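Sugar kinase (Agrobacterium tumefaciens, PDB 2RBC) probably phosphorylates a sugar or related hydroxyl-bearing substrate with ATP, as a putative ribokinase of the pfkB carbohydrate kinase family. Local coordinates at residues 206-211 with 277-282; 237-242 with 249-254; 296-301 with 324-329. All coordinates share one frame; numbering follows the deposited sequence.

How the contacts relate
Contacts 1 and 2 both involve the large mixed sheet, through its neighbouring strands 206-210 and 238-242; contact 3 is some 15 Å from the first and 19 Å from the second, centre to centre. Contact 1, nearest the middle of the chain, packs a valine and aromatic rings, two of them imidazoles, with no hydrogen bond across it. Contact 2, also largely buried though farther out, adds antiparallel backbone bonding, a water and a carboxylate toward one end of the sheet. Contact 3, only partly buried, joins two helices by packing and has a sulfate beside it. Helix 292-307 ties the set together: Ser-299 and Ser-300 lie against Phe-278 and Phe-282, and Val-296 against Trp-250.

Contact 1. Residues 206-211 with 277-282; sequences HIVFSE and IFHGTF
In the alpha/beta core of the ribokinase fold, Val-208 of the inner strand 206-210 packs into a group of rings, Phe-278, His-279 and Phe-282, on helix 274-287. The helix begins within the family's signature sequence, which in relatives forms the anion hole; the contact lies further along it. Strand and helix run nearly antiparallel, at 167°, with their axes 10.3 Å apart.

The two methyls of Val-208 divide the work. CG1, anti to the backbone N (chi1 -177°), meets the rim of the imidazole of His-279 in its plane, 3.6 Å from NE2, and also lies 4.0 Å from Phe-278 CE1. CG2 sits over one face of the Phe-282 ring, 4.1 Å from CD2. His-206, two residues earlier on the same side of the strand, extends the patch: its CD2 comes to the edge of that ring, 4.1 Å from Phe-282 CE2, and the two side chains cross at about a right angle. No hydrogen bond crosses the contact; methyl-to-ring and ring-edge packing joins the two elements.

Backbone bonds place strand 206-210 between strands 185-189 and 238-242, and Phe-238 of the latter meets the rings of both His-206 and Phe-282. His-279 reaches Asp-188 on strand 185-189, while helix 292-307 covers Phe-278 and Phe-282 through Ser-299.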
loop_
_atom_site.group_PDB
_atom_site.type_symbol
_atom_site.label_atom_id
_atom_site.label_comp_id
_atom_site.label_asym_id
_atom_site.label_seq_id
_atom_site.Cartn_x
_atom_site.Cartn_y
_atom_site.Cartn_z
ATOM N N HIS A 206 -8.523 -19.880 28.355
ATOM C CA HIS A 206 -8.751 -20.572 27.084
ATOM C C HIS A 206 -7.695 -20.141 26.110
ATOM O O HIS A 206 -7.445 -18.956 26.002
ATOM C CB HIS A 206 -10.081 -20.167 26.447
ATOM C CG HIS A 206 -11.296 -20.557 27.222
ATOM N ND1 HIS A 206 -11.721 -19.863 28.343
ATOM C CD2 HIS A 206 -12.232 -21.497 26.968
ATOM C CE1 HIS A 206 -12.853 -20.407 28.759
ATOM N NE2 HIS A 206 -13.182 -21.403 27.940
ATOM N N ILE A 207 -7.054 -21.082 25.417
ATOM C CA ILE A 207 -6.107 -20.724 24.346
ATOM C C ILE A 207 -6.469 -21.446 23.057
ATOM O O ILE A 207 -6.740 -22.647 23.080
ATOM C CB ILE A 207 -4.645 -21.087 24.695
ATOM C CG1 ILE A 207 -4.222 -20.597 26.085
ATOM C CG2 ILE A 207 -3.701 -20.603 23.587
ATOM C CD1 ILE A 207 -2.852 -21.153 26.563
ATOM N N VAL A 208 -6.490 -20.712 21.940
ATOM C CA VAL A 208 -6.697 -21.325 20.637
ATOM C C VAL A 208 -5.433 -21.032 19.888
ATOM O O VAL A 208 -5.189 -19.886 19.522
ATOM C CB VAL A 208 -7.906 -20.773 19.862
ATOM C CG1 VAL A 208 -8.070 -21.533 18.532
ATOM C CG2 VAL A 208 -9.174 -20.772 20.744
ATOM N N PHE A 209 -4.601 -22.064 19.739
ATOM C CA PHE A 209 -3.351 -21.960 18.988
ATOM C C PHE A 209 -3.599 -22.254 17.494
ATOM O O PHE A 209 -4.430 -23.096 17.148
ATOM C CB PHE A 209 -2.314 -23.004 19.467
ATOM C CG PHE A 209 -1.807 -22.799 20.867
ATOM C CD1 PHE A 209 -0.830 -21.826 21.141
ATOM C CD2 PHE A 209 -2.225 -23.647 21.907
ATOM C CE1 PHE A 209 -0.312 -21.685 22.434
ATOM C CE2 PHE A 209 -1.736 -23.514 23.205
ATOM C CZ PHE A 209 -0.779 -22.529 23.484
ATOM N N SER A 210 -2.848 -21.572 16.617
ATOM C CA SER A 210 -2.805 -21.927 15.213
ATOM C C SER A 210 -1.850 -23.097 15.129
ATOM O O SER A 210 -0.996 -23.279 16.007
ATOM C CB SER A 210 -2.243 -20.759 14.385
ATOM O OG SER A 210 -0.939 -20.449 14.828
ATOM N N GLU A 211 -1.968 -23.892 14.079
ATOM C CA GLU A 211 -1.031 -24.993 13.917
ATOM C C GLU A 211 0.480 -24.583 13.967
ATOM O O GLU A 211 1.301 -25.185 14.681
ATOM C CB GLU A 211 -1.377 -25.757 12.641
ATOM C CG GLU A 211 -0.364 -26.822 12.326
ATOM C CD GLU A 211 -0.858 -27.794 11.269
ATOM O OE1 GLU A 211 -1.968 -27.605 10.724
ATOM O OE2 GLU A 211 -0.097 -28.751 11.007
ATOM N N ILE A 277 -11.694 -14.792 12.440
ATOM C CA ILE A 277 -13.132 -14.976 12.497
ATOM C C ILE A 277 -13.441 -16.109 13.473
ATOM O O ILE A 277 -14.407 -16.019 14.244
ATOM C CB ILE A 277 -13.733 -15.219 11.086
ATOM C CG1 ILE A 277 -14.014 -13.897 10.348
ATOM C CG2 ILE A 277 -15.059 -16.021 11.177
ATOM C CD1 ILE A 277 -12.908 -12.781 10.376
ATOM N N PHE A 278 -12.654 -17.186 13.420
ATOM C CA PHE A 278 -12.779 -18.296 14.368
ATOM C C PHE A 278 -12.676 -17.794 15.801
ATOM O O PHE A 278 -13.536 -18.079 16.602
ATOM C CB PHE A 278 -11.723 -19.412 14.115
ATOM C CG PHE A 278 -11.905 -20.681 14.959
ATOM C CD1 PHE A 278 -11.595 -20.694 16.320
ATOM C CD2 PHE A 278 -12.360 -21.878 14.372
ATOM C CE1 PHE A 278 -11.783 -21.841 17.084
ATOM C CE2 PHE A 278 -12.542 -23.053 15.130
ATOM C CZ PHE A 278 -12.260 -23.034 16.480
ATOM N N HIS A 279 -11.620 -17.046 16.107
ATOM C CA HIS A 279 -11.363 -16.608 17.489
ATOM C C HIS A 279 -12.432 -15.685 18.056
ATOM O O HIS A 279 -12.844 -15.820 19.215
ATOM C CB HIS A 279 -9.995 -15.920 17.568
ATOM C CG HIS A 279 -8.874 -16.819 17.176
ATOM N ND1 HIS A 279 -7.808 -16.387 16.423
ATOM C CD2 HIS A 279 -8.680 -18.144 17.381
ATOM C CE1 HIS A 279 -7.006 -17.418 16.170
ATOM N NE2 HIS A 279 -7.507 -18.491 16.748
ATOM N N GLY A 280 -12.871 -14.741 17.244
ATOM C CA GLY A 280 -13.899 -13.809 17.655
ATOM C C GLY A 280 -15.206 -14.549 17.916
ATOM O O GLY A 280 -15.875 -14.255 18.889
ATOM N N THR A 281 -15.579 -15.483 17.038
ATOM C CA THR A 281 -16.802 -16.278 17.226
ATOM C C THR A 281 -16.693 -17.084 18.509
ATOM O O THR A 281 -17.642 -17.181 19.296
ATOM C CB THR A 281 -17.033 -17.226 15.991
ATOM O OG1 THR A 281 -17.172 -16.435 14.792
ATOM C CG2 THR A 281 -18.285 -18.062 16.165
ATOM N N PHE A 282 -15.512 -17.650 18.737
ATOM C CA PHE A 282 -15.283 -18.503 19.872
ATOM C C PHE A 282 -15.361 -17.710 21.156
ATOM O O PHE A 282 -15.936 -18.146 22.124
ATOM C CB PHE A 282 -13.929 -19.209 19.744
ATOM C CG PHE A 282 -13.689 -20.199 20.839
ATOM C CD1 PHE A 282 -14.201 -21.482 20.742
ATOM C CD2 PHE A 282 -12.984 -19.833 21.980
ATOM C CE1 PHE A 282 -14.031 -22.393 21.767
ATOM C CE2 PHE A 282 -12.795 -20.758 23.013
ATOM C CZ PHE A 282 -13.326 -22.036 22.900
#

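Contact 2. Residues 237-242 with 249-254; sequences TFIAVT and WWTEAD
Strands 238-242 and 249-251 pair antiparallel as the arms of a beta hairpin, with reciprocal backbone hydrogen bonds between Ile-239 and Thr-251 (Ile-239 N to Thr-251 O 3.0 Å) and between Val-241 and Trp-249 (Val-241 N to Trp-249 O 2.9 Å). Ala-240 and Trp-250 form the non-hydrogen-bonded pair between them, their CB atoms 3.8 Å apart.

On the face of Ala-240, the Phe-238 ring and the five-membered ring of Trp-250 lie with planes 26° apart but slid so far that they hardly overlap; Phe-238 CE2 comes within 3.4 Å of Trp-250 CD1. Glu-252, its chain bent at chi2 (-76°), brings its carboxylate back to both rings. OE2, met from above the carboxylate plane, accepts a bond of 3.0 Å from Trp-250 NE1, which lies in the indole plane and restrains its rotation, while OE1 lies at the rim of the Phe-238 ring. Past the last direct pair, a water joins Thr-237 O, Thr-251 OG1 and Glu-252 O.

Outward, Ser-292 of helix 292-307 bonds Glu-252 OE1, and the same helix packs on Trp-250. Helix 223-233 covers the other face at Val-241, Trp-249 and Thr-251; strands 206-210 and 258-261 flank the hairpin.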
loop_
_atom_site.group_PDB
_atom_site.type_symbol
_atom_site.label_atom_id
_atom_site.label_comp_id
_atom_site.label_asym_id
_atom_site.label_seq_id
_atom_site.Cartn_x
_atom_site.Cartn_y
_atom_site.Cartn_z
ATOM N N THR A 237 -6.437 -25.274 31.833
ATOM C CA THR A 237 -6.762 -24.350 30.767
ATOM C C THR A 237 -7.463 -25.114 29.647
ATOM O O THR A 237 -7.051 -26.241 29.313
ATOM C CB THR A 237 -5.470 -23.686 30.269
ATOM O OG1 THR A 237 -4.760 -23.144 31.392
ATOM C CG2 THR A 237 -5.704 -22.556 29.245
ATOM N N PHE A 238 -8.515 -24.524 29.074
ATOM C CA PHE A 238 -9.036 -24.955 27.769
ATOM C C PHE A 238 -7.977 -24.714 26.664
ATOM O O PHE A 238 -7.501 -23.589 26.488
ATOM C CB PHE A 238 -10.360 -24.249 27.457
ATOM C CG PHE A 238 -10.937 -24.622 26.119
ATOM C CD1 PHE A 238 -10.466 -24.023 24.961
ATOM C CD2 PHE A 238 -11.959 -25.578 26.017
ATOM C CE1 PHE A 238 -10.989 -24.360 23.739
ATOM C CE2 PHE A 238 -12.476 -25.911 24.793
ATOM C CZ PHE A 238 -11.997 -25.299 23.660
ATOM N N ILE A 239 -7.595 -25.776 25.938
ATOM C CA ILE A 239 -6.609 -25.671 24.866
ATOM C C ILE A 239 -7.152 -26.240 23.561
ATOM O O ILE A 239 -7.541 -27.400 23.505
ATOM C CB ILE A 239 -5.343 -26.475 25.177
ATOM C CG1 ILE A 239 -4.731 -26.087 26.547
ATOM C CG2 ILE A 239 -4.323 -26.356 24.023
ATOM C CD1 ILE A 239 -4.140 -24.700 26.611
ATOM N N ALA A 240 -7.151 -25.416 22.517
ATOM C CA ALA A 240 -7.493 -25.856 21.179
ATOM C C ALA A 240 -6.337 -25.580 20.209
ATOM O O ALA A 240 -5.597 -24.619 20.376
ATOM C CB ALA A 240 -8.812 -25.134 20.686
ATOM N N VAL A 241 -6.177 -26.441 19.217
ATOM C CA VAL A 241 -5.288 -26.146 18.102
ATOM C C VAL A 241 -6.116 -26.256 16.838
ATOM O O VAL A 241 -6.745 -27.309 16.600
ATOM C CB VAL A 241 -4.069 -27.084 18.036
ATOM C CG1 VAL A 241 -3.125 -26.637 16.887
ATOM C CG2 VAL A 241 -3.293 -27.112 19.384
ATOM N N THR A 242 -6.149 -25.175 16.050
ATOM C CA THR A 242 -6.877 -25.189 14.757
ATOM C C THR A 242 -5.935 -25.627 13.649
ATOM O O THR A 242 -4.727 -25.365 13.715
ATOM C CB THR A 242 -7.479 -23.837 14.417
ATOM O OG1 THR A 242 -6.420 -22.868 14.325
ATOM C CG2 THR A 242 -8.488 -23.421 15.489
ATOM N N TRP A 249 -8.637 -29.712 17.127
ATOM C CA TRP A 249 -8.452 -30.611 18.250
ATOM C C TRP A 249 -8.424 -29.803 19.521
ATOM O O TRP A 249 -7.879 -28.713 19.531
ATOM C CB TRP A 249 -7.116 -31.338 18.136
ATOM C CG TRP A 249 -7.101 -32.422 17.109
ATOM C CD1 TRP A 249 -7.299 -33.749 17.331
ATOM C CD2 TRP A 249 -6.877 -32.277 15.705
ATOM N NE1 TRP A 249 -7.207 -34.440 16.156
ATOM C CE2 TRP A 249 -6.928 -33.565 15.144
ATOM C CE3 TRP A 249 -6.605 -31.181 14.874
ATOM C CZ2 TRP A 249 -6.742 -33.805 13.785
ATOM C CZ3 TRP A 249 -6.401 -31.424 13.496
ATOM C CH2 TRP A 249 -6.491 -32.724 12.974
ATOM N N TRP A 250 -9.020 -30.318 20.596
ATOM C CA TRP A 250 -8.975 -29.574 21.870
ATOM C C TRP A 250 -9.063 -30.484 23.072
ATOM O O TRP A 250 -9.497 -31.650 22.977
ATOM C CB TRP A 250 -10.092 -28.492 21.946
ATOM C CG TRP A 250 -11.493 -28.994 22.317
ATOM C CD1 TRP A 250 -12.043 -29.015 23.551
ATOM C CD2 TRP A 250 -12.490 -29.489 21.423
ATOM N NE1 TRP A 250 -13.325 -29.513 23.498
ATOM C CE2 TRP A 250 -13.627 -29.802 22.194
ATOM C CE3 TRP A 250 -12.536 -29.697 20.030
ATOM C CZ2 TRP A 250 -14.793 -30.346 21.633
ATOM C CZ3 TRP A 250 -13.687 -30.206 19.472
ATOM C CH2 TRP A 250 -14.810 -30.519 20.276
ATOM N N THR A 251 -8.647 -29.907 24.200
ATOM C CA THR A 251 -8.801 -30.492 25.517
ATOM C C THR A 251 -9.473 -29.470 26.453
ATOM O O THR A 251 -9.177 -28.266 26.444
ATOM C CB THR A 251 -7.428 -30.980 26.108
ATOM O OG1 THR A 251 -6.538 -29.873 26.224
ATOM C CG2 THR A 251 -6.759 -32.056 25.254
ATOM N N GLU A 252 -10.396 -29.976 27.267
ATOM C CA GLU A 252 -11.039 -29.176 28.295
ATOM C C GLU A 252 -10.113 -28.982 29.487
ATOM O O GLU A 252 -9.188 -29.780 29.715
ATOM C CB GLU A 252 -12.302 -29.877 28.788
ATOM C CG GLU A 252 -13.283 -30.279 27.693
ATOM C CD GLU A 252 -14.082 -29.117 27.133
ATOM O OE1 GLU A 252 -14.046 -27.997 27.715
ATOM O OE2 GLU A 252 -14.753 -29.349 26.097
ATOM N N ALA A 253 -10.408 -27.954 30.287
ATOM C CA ALA A 253 -9.776 -27.775 31.587
ATOM C C ALA A 253 -9.901 -29.039 32.406
ATOM O O ALA A 253 -10.928 -29.689 32.362
ATOM C CB ALA A 253 -10.425 -26.613 32.344
ATOM N N ASP A 254 -8.810 -29.376 33.088
ATOM C CA ASP A 254 -8.728 -30.446 34.078
ATOM C C ASP A 254 -8.968 -31.873 33.541
ATOM O O ASP A 254 -9.148 -32.786 34.339
ATOM C CB ASP A 254 -9.632 -30.138 35.299
ATOM C CG ASP A 254 -9.259 -28.818 36.022
ATOM O OD1 ASP A 254 -8.099 -28.347 36.015
ATOM O OD2 ASP A 254 -10.169 -28.245 36.642
HETATM O O HOH W 1 -6.801 -28.790 28.691
#

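Contact 3. Residues 296-301 with 324-329; sequences VRLSSV and EAMRQW. With SO4 (sulfate ion), chain B.
Val-301 on helix 292-307 is wedged against three residues of helix 319-330. Its CG2 lies 3.5 Å from Trp-329 CE3 and also touches Met-326 CB, while CG1 meets Ala-325 CB at 3.7 Å. Beside it, the selenomethionine Met-326 runs out with CG anti to the backbone N and turns at chi3 (66°), so that SE rests on helix 292-307, 3.8 Å from Leu-298 N and close to Arg-297 CB, and its CE meets Leu-298 CD1. This is plain packing of the last two helices of the chain, steeply crossed: the short segments meet at 109°, axes 9.8 Å apart, and no hydrogen bond links them.

To one side, Arg-297 passes the indole with CG near Trp-329 CZ3 and stretches out to a sulfate, probably from the crystallisation liquor. NH2 donates to the sulfate O2 at 2.9 Å, near the plane of the guanidinium, and the sulfate O4 stands over one face of Trp-329, off toward its rim. Gln-261 links the two: its OE1 accepts from Arg-297 NE and its NE2 donates to the sulfate, which Arg-332 also binds.

On helix 319-330, Arg-327 grips Glu-324 side-on through NE and NH2, a salt bridge between residues three apart, about one turn of the helix. Gln-328 NE2 adds a bond of 2.8 Å to Glu-324 OE2, on its anti lone pair.

Helix 292-307 packs on two others, 274-287 through Ser-299 and Ser-300 and 319-330 through Val-301. Strand 258-261 borders both helices of the contact through Gln-261, which touches Val-296 and Trp-329.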
loop_
_atom_site.group_PDB
_atom_site.type_symbol
_atom_site.label_atom_id
_atom_site.label_comp_id
_atom_site.label_asym_id
_atom_site.label_seq_id
_atom_site.Cartn_x
_atom_site.Cartn_y
_atom_site.Cartn_z
ATOM N N VAL A 296 -16.904 -24.690 19.097
ATOM C CA VAL A 296 -15.929 -25.021 18.089
ATOM C C VAL A 296 -16.622 -25.146 16.734
ATOM O O VAL A 296 -16.096 -24.703 15.740
ATOM C CB VAL A 296 -15.168 -26.278 18.435
ATOM C CG1 VAL A 296 -14.331 -26.735 17.236
ATOM C CG2 VAL A 296 -14.275 -26.067 19.664
ATOM N N ARG A 297 -17.775 -25.803 16.692
ATOM C CA ARG A 297 -18.553 -25.899 15.450
ATOM C C ARG A 297 -18.940 -24.561 14.850
ATOM O O ARG A 297 -18.720 -24.334 13.657
ATOM C CB ARG A 297 -19.838 -26.699 15.658
ATOM C CG ARG A 297 -19.626 -28.158 15.668
ATOM C CD ARG A 297 -20.802 -28.869 16.220
ATOM N NE ARG A 297 -20.627 -30.294 16.063
ATOM C CZ ARG A 297 -21.595 -31.182 16.242
ATOM N NH1 ARG A 297 -22.808 -30.808 16.615
ATOM N NH2 ARG A 297 -21.347 -32.450 16.023
ATOM N N LEU A 298 -19.543 -23.693 15.657
ATOM C CA LEU A 298 -19.969 -22.389 15.190
ATOM C C LEU A 298 -18.789 -21.575 14.646
ATOM O O LEU A 298 -18.914 -20.956 13.589
ATOM C CB LEU A 298 -20.658 -21.609 16.321
ATOM C CG LEU A 298 -21.363 -20.299 15.974
ATOM C CD1 LEU A 298 -22.659 -20.487 15.172
ATOM C CD2 LEU A 298 -21.572 -19.467 17.258
ATOM N N SER A 299 -17.669 -21.583 15.377
ATOM C CA SER A 299 -16.471 -20.861 14.979
ATOM C C SER A 299 -15.891 -21.407 13.682
ATOM O O SER A 299 -15.438 -20.630 12.818
ATOM C CB SER A 299 -15.430 -20.955 16.083
ATOM O OG SER A 299 -15.955 -20.511 17.306
ATOM N N SER A 300 -15.912 -22.736 13.552
ATOM C CA SER A 300 -15.459 -23.406 12.351
ATOM C C SER A 300 -16.282 -23.035 11.132
ATOM O O SER A 300 -15.725 -22.725 10.071
ATOM C CB SER A 300 -15.506 -24.935 12.513
ATOM O OG SER A 300 -14.551 -25.340 13.475
ATOM N N VAL A 301 -17.604 -23.084 11.262
ATOM C CA VAL A 301 -18.462 -22.744 10.152
ATOM C C VAL A 301 -18.314 -21.279 9.757
ATOM O O VAL A 301 -18.250 -20.947 8.567
ATOM C CB VAL A 301 -19.964 -23.122 10.450
ATOM C CG1 VAL A 301 -20.902 -22.653 9.333
ATOM C CG2 VAL A 301 -20.074 -24.655 10.639
ATOM N N GLU A 324 -27.519 -21.124 9.817
ATOM C CA GLU A 324 -28.169 -21.876 8.760
ATOM C C GLU A 324 -27.178 -22.799 8.061
ATOM O O GLU A 324 -27.489 -23.933 7.801
ATOM C CB GLU A 324 -28.861 -20.944 7.769
ATOM C CG GLU A 324 -29.517 -21.606 6.566
ATOM C CD GLU A 324 -30.564 -22.645 6.911
ATOM O OE1 GLU A 324 -31.137 -22.616 8.021
ATOM O OE2 GLU A 324 -30.833 -23.515 6.061
ATOM N N ALA A 325 -25.988 -22.290 7.740
ATOM C CA ALA A 325 -24.956 -23.123 7.145
ATOM C C ALA A 325 -24.661 -24.343 8.014
ATOM O O ALA A 325 -24.587 -25.499 7.537
ATOM C CB ALA A 325 -23.672 -22.282 6.878
HETATM N N MSE A 326 -24.572 -24.103 9.315
HETATM C CA MSE A 326 -24.203 -25.131 10.259
HETATM C C MSE A 326 -25.269 -26.196 10.348
HETATM O O MSE A 326 -24.975 -27.384 10.369
HETATM C CB MSE A 326 -23.944 -24.512 11.627
HETATM C CG MSE A 326 -23.568 -25.562 12.646
HETATM SE SE MSE A 326 -22.985 -24.754 14.302
HETATM C CE MSE A 326 -24.656 -23.899 14.887
ATOM N N ARG A 327 -26.522 -25.762 10.369
ATOM C CA ARG A 327 -27.660 -26.666 10.351
ATOM C C ARG A 327 -27.625 -27.618 9.163
ATOM O O ARG A 327 -27.806 -28.815 9.316
ATOM C CB ARG A 327 -28.935 -25.829 10.357
ATOM C CG ARG A 327 -30.187 -26.612 10.447
ATOM C CD ARG A 327 -31.459 -25.768 10.148
ATOM N NE ARG A 327 -31.738 -25.450 8.725
ATOM C CZ ARG A 327 -32.032 -26.335 7.764
ATOM N NH1 ARG A 327 -32.073 -27.637 8.019
ATOM N NH2 ARG A 327 -32.284 -25.905 6.520
ATOM N N GLN A 328 -27.421 -27.065 7.968
ATOM C CA GLN A 328 -27.349 -27.864 6.748
ATOM C C GLN A 328 -26.145 -28.817 6.757
ATOM O O GLN A 328 -26.266 -29.971 6.368
ATOM C CB GLN A 328 -27.284 -26.956 5.527
ATOM C CG GLN A 328 -28.473 -26.039 5.387
ATOM C CD GLN A 328 -28.776 -25.635 3.948
ATOM O OE1 GLN A 328 -28.359 -26.289 2.982
ATOM N NE2 GLN A 328 -29.542 -24.571 3.805
ATOM N N TRP A 329 -25.014 -28.329 7.235
ATOM C CA TRP A 329 -23.771 -29.115 7.325
ATOM C C TRP A 329 -23.894 -30.273 8.286
ATOM O O TRP A 329 -23.544 -31.400 7.938
ATOM C CB TRP A 329 -22.635 -28.192 7.742
ATOM C CG TRP A 329 -21.385 -28.873 8.113
ATOM C CD1 TRP A 329 -20.634 -29.707 7.342
ATOM C CD2 TRP A 329 -20.690 -28.737 9.354
ATOM N NE1 TRP A 329 -19.517 -30.127 8.046
ATOM C CE2 TRP A 329 -19.531 -29.547 9.280
ATOM C CE3 TRP A 329 -20.940 -28.009 10.520
ATOM C CZ2 TRP A 329 -18.615 -29.643 10.333
ATOM C CZ3 TRP A 329 -20.026 -28.086 11.561
ATOM C CH2 TRP A 329 -18.862 -28.896 11.453
HETATM S S SO4 B . -19.573 -33.447 12.878
HETATM O O1 SO4 B . -20.634 -34.432 13.056
HETATM O O2 SO4 B . -19.212 -32.869 14.164
HETATM O O3 SO4 B . -18.362 -34.071 12.335
HETATM O O4 SO4 B . -20.094 -32.407 11.993
#